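MAU2 chromatid cohesion factor homolog (PDB 4XDN) forms with SCC2 the complex that is required for cohesin to associate with chromosomes, and so takes part in sister chromatid cohesion. Local coordinates at residues L562-R574 and Q596-W610. Numbering follows the deposited sequence.
Sequences LLLQILVNYLGGR and QQGGMRKVQYVIGIW
Near the C-terminal end of a largely helical chain, helices 562-575 and 601-618 pack side by side as a near-parallel pair of alternate helices, consistent with the TPR-like superhelix of the Scc4/Mau2 family. The short axes make 22° and approach to 11.9 Å; helix 580-593 lies between them in sequence, and its M593, C590 and S587 touch I566, I607 and W610. No direct hydrogen bond links the two segments; aromatic, apolar and water-mediated contacts join them.

At the R574 end of the pair, Y570 and R574 both approach the same face of the W610 indole. Y570 comes by its edge over the six-membered ring in an offset edge-to-face pair, planes at 84°, with CD1 of Y570 3.3 Å from CE3 of W610. The guanidinium of R574 stacks flat on the indole, planes only 3° apart, while CD of R574 makes a CH-pi contact with the five-membered ring. Bends at chi2 and chi3 fold the arginine chain back over that face. The backbone C of G573 lies 3.8 Å from CZ2 of W610.

Midway, I607 CD1 presses tightly on I566 CG2 at 3.4 Å. Toward the L562 end, M600, the N-cap residue of its helix, sets its CE against CD1 of I566 (3.5 Å) and CD1 of L563. There L562 CD2 rests on the Q597 side chain, whose NE2 donates to a water that also accepts from the N of L562; a second water accepts from N of L563 and donates weakly to OE1 of Q597. A further water ties OH of Y570 and NH2 of R574 to the partner helix, donating to O of V606 at 3.0 Å.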
loop_
_atom_site.group_PDB
_atom_site.type_symbol
_atom_site.label_atom_id
_atom_site.label_comp_id
_atom_site.label_asym_id
_atom_site.label_seq_id
_atom_site.Cartn_x
_atom_site.Cartn_y
_atom_site.Cartn_z
ATOM N N LEU A 562 8.067 -18.516 15.550
ATOM C CA LEU A 562 8.820 -19.275 16.542
ATOM C C LEU A 562 8.777 -18.647 17.927
ATOM O O LEU A 562 8.337 -19.286 18.881
ATOM C CB LEU A 562 10.278 -19.427 16.110
ATOM C CG LEU A 562 11.143 -20.267 17.055
ATOM C CD1 LEU A 562 10.681 -21.717 17.061
ATOM C CD2 LEU A 562 12.600 -20.170 16.664
ATOM N N LEU A 563 9.241 -17.404 18.037
ATOM C CA LEU A 563 9.333 -16.745 19.335
ATOM C C LEU A 563 7.967 -16.671 20.008
ATOM O O LEU A 563 7.846 -16.902 21.210
ATOM C CB LEU A 563 9.922 -15.339 19.192
ATOM C CG LEU A 563 10.021 -14.529 20.492
ATOM C CD1 LEU A 563 10.892 -15.236 21.521
ATOM C CD2 LEU A 563 10.553 -13.136 20.222
ATOM N N LEU A 564 6.941 -16.358 19.224
ATOM C CA LEU A 564 5.593 -16.236 19.757
ATOM C C LEU A 564 5.101 -17.579 20.282
ATOM O O LEU A 564 4.588 -17.665 21.397
ATOM C CB LEU A 564 4.637 -15.703 18.688
ATOM C CG LEU A 564 3.201 -15.437 19.148
ATOM C CD1 LEU A 564 3.162 -14.373 20.232
ATOM C CD2 LEU A 564 2.336 -15.027 17.971
ATOM N N GLN A 565 5.271 -18.627 19.482
ATOM C CA GLN A 565 4.801 -19.958 19.859
ATOM C C GLN A 565 5.431 -20.424 21.171
ATOM O O GLN A 565 4.769 -21.051 21.999
ATOM C CB GLN A 565 5.100 -20.970 18.751
ATOM C CG GLN A 565 3.893 -21.799 18.344
ATOM C CD GLN A 565 4.264 -23.004 17.501
ATOM O OE1 GLN A 565 5.244 -22.979 16.754
ATOM N NE2 GLN A 565 3.482 -24.072 17.623
ATOM N N ILE A 566 6.707 -20.106 21.359
ATOM C CA ILE A 566 7.422 -20.512 22.563
ATOM C C ILE A 566 6.910 -19.753 23.788
ATOM O O ILE A 566 6.706 -20.343 24.849
ATOM C CB ILE A 566 8.948 -20.289 22.412
ATOM C CG1 ILE A 566 9.502 -21.201 21.314
ATOM C CG2 ILE A 566 9.674 -20.578 23.724
ATOM C CD1 ILE A 566 10.957 -20.935 20.947
ATOM N N LEU A 567 6.704 -18.449 23.640
ATOM C CA LEU A 567 6.283 -17.615 24.762
ATOM C C LEU A 567 4.862 -17.944 25.229
ATOM O O LEU A 567 4.584 -17.937 26.429
ATOM C CB LEU A 567 6.377 -16.132 24.387
ATOM C CG LEU A 567 7.787 -15.575 24.170
ATOM C CD1 LEU A 567 7.716 -14.126 23.711
ATOM C CD2 LEU A 567 8.637 -15.688 25.426
ATOM N N VAL A 568 3.967 -18.226 24.286
ATOM C CA VAL A 568 2.590 -18.566 24.629
ATOM C C VAL A 568 2.540 -19.903 25.359
ATOM O O VAL A 568 1.817 -20.054 26.344
ATOM C CB VAL A 568 1.686 -18.636 23.385
ATOM C CG1 VAL A 568 0.258 -19.016 23.778
ATOM C CG2 VAL A 568 1.679 -17.307 22.671
ATOM N N ASN A 569 3.302 -20.872 24.866
ATOM C CA ASN A 569 3.368 -22.175 25.509
ATOM C C ASN A 569 4.079 -22.090 26.857
ATOM O O ASN A 569 3.675 -22.745 27.817
ATOM C CB ASN A 569 4.066 -23.187 24.599
ATOM C CG ASN A 569 3.126 -23.780 23.565
ATOM O OD1 ASN A 569 2.482 -24.801 23.811
ATOM N ND2 ASN A 569 3.038 -23.138 22.404
ATOM N N TYR A 570 5.128 -21.274 26.925
ATOM C CA TYR A 570 5.836 -21.033 28.182
ATOM C C TYR A 570 4.899 -20.419 29.214
ATOM O O TYR A 570 4.840 -20.864 30.361
ATOM C CB TYR A 570 7.038 -20.113 27.956
ATOM C CG TYR A 570 7.713 -19.645 29.231
ATOM C CD1 TYR A 570 8.506 -20.506 29.979
ATOM C CD2 TYR A 570 7.570 -18.339 29.676
ATOM C CE1 TYR A 570 9.131 -20.082 31.140
ATOM C CE2 TYR A 570 8.189 -17.904 30.835
ATOM C CZ TYR A 570 8.969 -18.780 31.564
ATOM O OH TYR A 570 9.584 -18.349 32.718
ATOM N N LEU A 571 4.165 -19.397 28.789
ATOM C CA LEU A 571 3.251 -18.682 29.668
ATOM C C LEU A 571 2.081 -19.578 30.065
ATOM O O LEU A 571 1.711 -19.653 31.238
ATOM C CB LEU A 571 2.754 -17.410 28.980
ATOM C CG LEU A 571 1.891 -16.434 29.777
ATOM C CD1 LEU A 571 2.554 -16.038 31.080
ATOM C CD2 LEU A 571 1.619 -15.202 28.927
ATOM N N GLY A 572 1.509 -20.265 29.082
ATOM C CA GLY A 572 0.421 -21.191 29.334
ATOM C C GLY A 572 0.855 -22.341 30.224
ATOM O O GLY A 572 0.133 -22.736 31.138
ATOM N N GLY A 573 2.040 -22.878 29.955
ATOM C CA GLY A 573 2.570 -23.983 30.735
ATOM C C GLY A 573 2.808 -23.604 32.184
ATOM O O GLY A 573 2.619 -24.416 33.088
ATOM N N ARG A 574 3.222 -22.362 32.404
ATOM C CA ARG A 574 3.518 -21.872 33.746
ATOM C C ARG A 574 2.256 -21.526 34.532
ATOM O O ARG A 574 2.181 -21.779 35.737
ATOM C CB ARG A 574 4.422 -20.643 33.666
ATOM C CG ARG A 574 5.910 -20.952 33.566
ATOM C CD ARG A 574 6.587 -20.969 34.933
ATOM N NE ARG A 574 7.926 -20.386 34.879
ATOM C CZ ARG A 574 8.703 -20.188 35.939
ATOM N NH1 ARG A 574 8.280 -20.527 37.150
ATOM N NH2 ARG A 574 9.905 -19.648 35.789
ATOM N N GLN A 596 15.909 -23.089 16.682
ATOM C CA GLN A 596 15.541 -22.924 15.277
ATOM C C GLN A 596 15.919 -21.553 14.712
ATOM O O GLN A 596 16.028 -21.395 13.497
ATOM C CB GLN A 596 14.038 -23.156 15.104
ATOM C CG GLN A 596 13.556 -24.533 15.538
ATOM C CD GLN A 596 13.658 -25.566 14.434
ATOM O OE1 GLN A 596 12.644 -26.076 13.953
ATOM N NE2 GLN A 596 14.880 -25.887 14.030
ATOM N N GLN A 597 16.118 -20.571 15.588
ATOM C CA GLN A 597 16.501 -19.224 15.166
ATOM C C GLN A 597 17.591 -18.652 16.065
ATOM O O GLN A 597 17.683 -19.002 17.241
ATOM C CB GLN A 597 15.287 -18.287 15.172
ATOM C CG GLN A 597 14.238 -18.619 14.124
ATOM C CD GLN A 597 12.993 -17.752 14.241
ATOM O OE1 GLN A 597 12.923 -16.850 15.076
ATOM N NE2 GLN A 597 12.004 -18.026 13.402
ATOM N N GLY A 598 18.411 -17.768 15.504
ATOM C CA GLY A 598 19.438 -17.086 16.271
ATOM C C GLY A 598 18.835 -16.020 17.167
ATOM O O GLY A 598 17.674 -15.652 17.003
ATOM N N GLY A 599 19.621 -15.526 18.119
ATOM C CA GLY A 599 19.161 -14.489 19.030
ATOM C C GLY A 599 18.254 -15.002 20.139
ATOM O O GLY A 599 17.694 -14.214 20.898
ATOM N N MET A 600 18.124 -16.321 20.242
ATOM C CA MET A 600 17.183 -16.944 21.173
ATOM C C MET A 600 17.847 -17.524 22.428
ATOM O O MET A 600 17.199 -18.221 23.204
ATOM C CB MET A 600 16.417 -18.059 20.455
ATOM C CG MET A 600 15.495 -17.563 19.351
ATOM S SD MET A 600 14.038 -16.739 20.010
ATOM C CE MET A 600 13.057 -18.147 20.526
ATOM N N ARG A 601 19.127 -17.236 22.631
ATOM C CA ARG A 601 19.887 -17.886 23.697
ATOM C C ARG A 601 19.449 -17.470 25.101
ATOM O O ARG A 601 19.402 -18.301 26.011
ATOM C CB ARG A 601 21.379 -17.606 23.519
ATOM C CG ARG A 601 22.029 -18.475 22.458
ATOM C CD ARG A 601 23.401 -17.960 22.077
ATOM N NE ARG A 601 24.093 -18.873 21.172
ATOM C CZ ARG A 601 25.202 -18.569 20.505
ATOM N NH1 ARG A 601 25.750 -17.367 20.632
ATOM N NH2 ARG A 601 25.761 -19.467 19.705
ATOM N N LYS A 602 19.133 -16.192 25.284
ATOM C CA LYS A 602 18.718 -15.708 26.596
ATOM C C LYS A 602 17.298 -16.169 26.906
ATOM O O LYS A 602 16.976 -16.470 28.055
ATOM C CB LYS A 602 18.826 -14.186 26.671
ATOM C CG LYS A 602 20.256 -13.698 26.832
ATOM C CD LYS A 602 20.349 -12.184 26.810
ATOM C CE LYS A 602 21.788 -11.721 26.989
ATOM N NZ LYS A 602 21.915 -10.241 26.936
ATOM N N VAL A 603 16.457 -16.235 25.880
ATOM C CA VAL A 603 15.120 -16.797 26.028
ATOM C C VAL A 603 15.229 -18.276 26.399
ATOM O O VAL A 603 14.557 -18.748 27.318
ATOM C CB VAL A 603 14.284 -16.630 24.731
ATOM C CG1 VAL A 603 13.000 -17.456 24.784
ATOM C CG2 VAL A 603 13.956 -15.159 24.493
ATOM N N GLN A 604 16.091 -18.997 25.684
ATOM C CA GLN A 604 16.282 -20.427 25.913
ATOM C C GLN A 604 16.808 -20.690 27.319
ATOM O O GLN A 604 16.448 -21.682 27.953
ATOM C CB GLN A 604 17.246 -21.016 24.877
ATOM C CG GLN A 604 17.263 -22.542 24.839
ATOM C CD GLN A 604 18.207 -23.094 23.782
ATOM O OE1 GLN A 604 19.251 -22.511 23.505
ATOM N NE2 GLN A 604 17.836 -24.221 23.182
ATOM N N TYR A 605 17.663 -19.793 27.802
ATOM C CA TYR A 605 18.226 -19.910 29.142
ATOM C C TYR A 605 17.126 -19.827 30.201
ATOM O O TYR A 605 17.060 -20.662 31.102
ATOM C CB TYR A 605 19.278 -18.821 29.372
ATOM C CG TYR A 605 19.845 -18.793 30.774
ATOM C CD1 TYR A 605 20.816 -19.703 31.171
ATOM C CD2 TYR A 605 19.414 -17.851 31.700
ATOM C CE1 TYR A 605 21.340 -19.678 32.449
ATOM C CE2 TYR A 605 19.929 -17.817 32.978
ATOM C CZ TYR A 605 20.892 -18.732 33.349
ATOM O OH TYR A 605 21.408 -18.701 34.625
ATOM N N VAL A 606 16.262 -18.824 30.085
ATOM C CA VAL A 606 15.149 -18.660 31.014
ATOM C C VAL A 606 14.221 -19.873 30.938
ATOM O O VAL A 606 13.785 -20.394 31.965
ATOM C CB VAL A 606 14.364 -17.362 30.722
ATOM C CG1 VAL A 606 13.110 -17.253 31.601
ATOM C CG2 VAL A 606 15.263 -16.154 30.937
ATOM N N ILE A 607 13.930 -20.321 29.721
ATOM C CA ILE A 607 13.149 -21.536 29.516
ATOM C C ILE A 607 13.873 -22.719 30.146
ATOM O O ILE A 607 13.246 -23.628 30.690
ATOM C CB ILE A 607 12.914 -21.827 28.013
ATOM C CG1 ILE A 607 12.264 -20.618 27.322
ATOM C CG2 ILE A 607 12.094 -23.111 27.836
ATOM C CD1 ILE A 607 10.812 -20.795 26.928
ATOM N N GLY A 608 15.198 -22.703 30.063
ATOM C CA GLY A 608 16.012 -23.767 30.617
ATOM C C GLY A 608 15.897 -23.852 32.127
ATOM O O GLY A 608 15.865 -24.947 32.688
ATOM N N ILE A 609 15.840 -22.699 32.787
ATOM C CA ILE A 609 15.671 -22.662 34.236
ATOM C C ILE A 609 14.359 -23.342 34.607
ATOM O O ILE A 609 14.301 -24.131 35.547
ATOM C CB ILE A 609 15.675 -21.217 34.787
ATOM C CG1 ILE A 609 17.020 -20.544 34.506
ATOM C CG2 ILE A 609 15.394 -21.212 36.295
ATOM C CD1 ILE A 609 17.056 -19.067 34.843
ATOM N N TRP A 610 13.311 -23.027 33.855
ATOM C CA TRP A 610 11.991 -23.591 34.095
ATOM C C TRP A 610 12.004 -25.101 33.902
ATOM O O TRP A 610 11.471 -25.848 34.721
ATOM C CB TRP A 610 10.965 -22.950 33.160
ATOM C CG TRP A 610 9.598 -23.536 33.267
ATOM C CD1 TRP A 610 8.945 -23.897 34.409
ATOM C CD2 TRP A 610 8.714 -23.838 32.184
ATOM N NE1 TRP A 610 7.705 -24.402 34.103
ATOM C CE2 TRP A 610 7.539 -24.376 32.743
ATOM C CE3 TRP A 610 8.801 -23.704 30.796
ATOM C CZ2 TRP A 610 6.458 -24.778 31.962
ATOM C CZ3 TRP A 610 7.727 -24.104 30.023
ATOM C CH2 TRP A 610 6.572 -24.636 30.608
HETATM O O HOH W 1 9.508 -16.970 13.398
HETATM O O HOH W 2 9.944 -15.663 15.865
HETATM O O HOH W 3 11.846 -19.494 34.011
#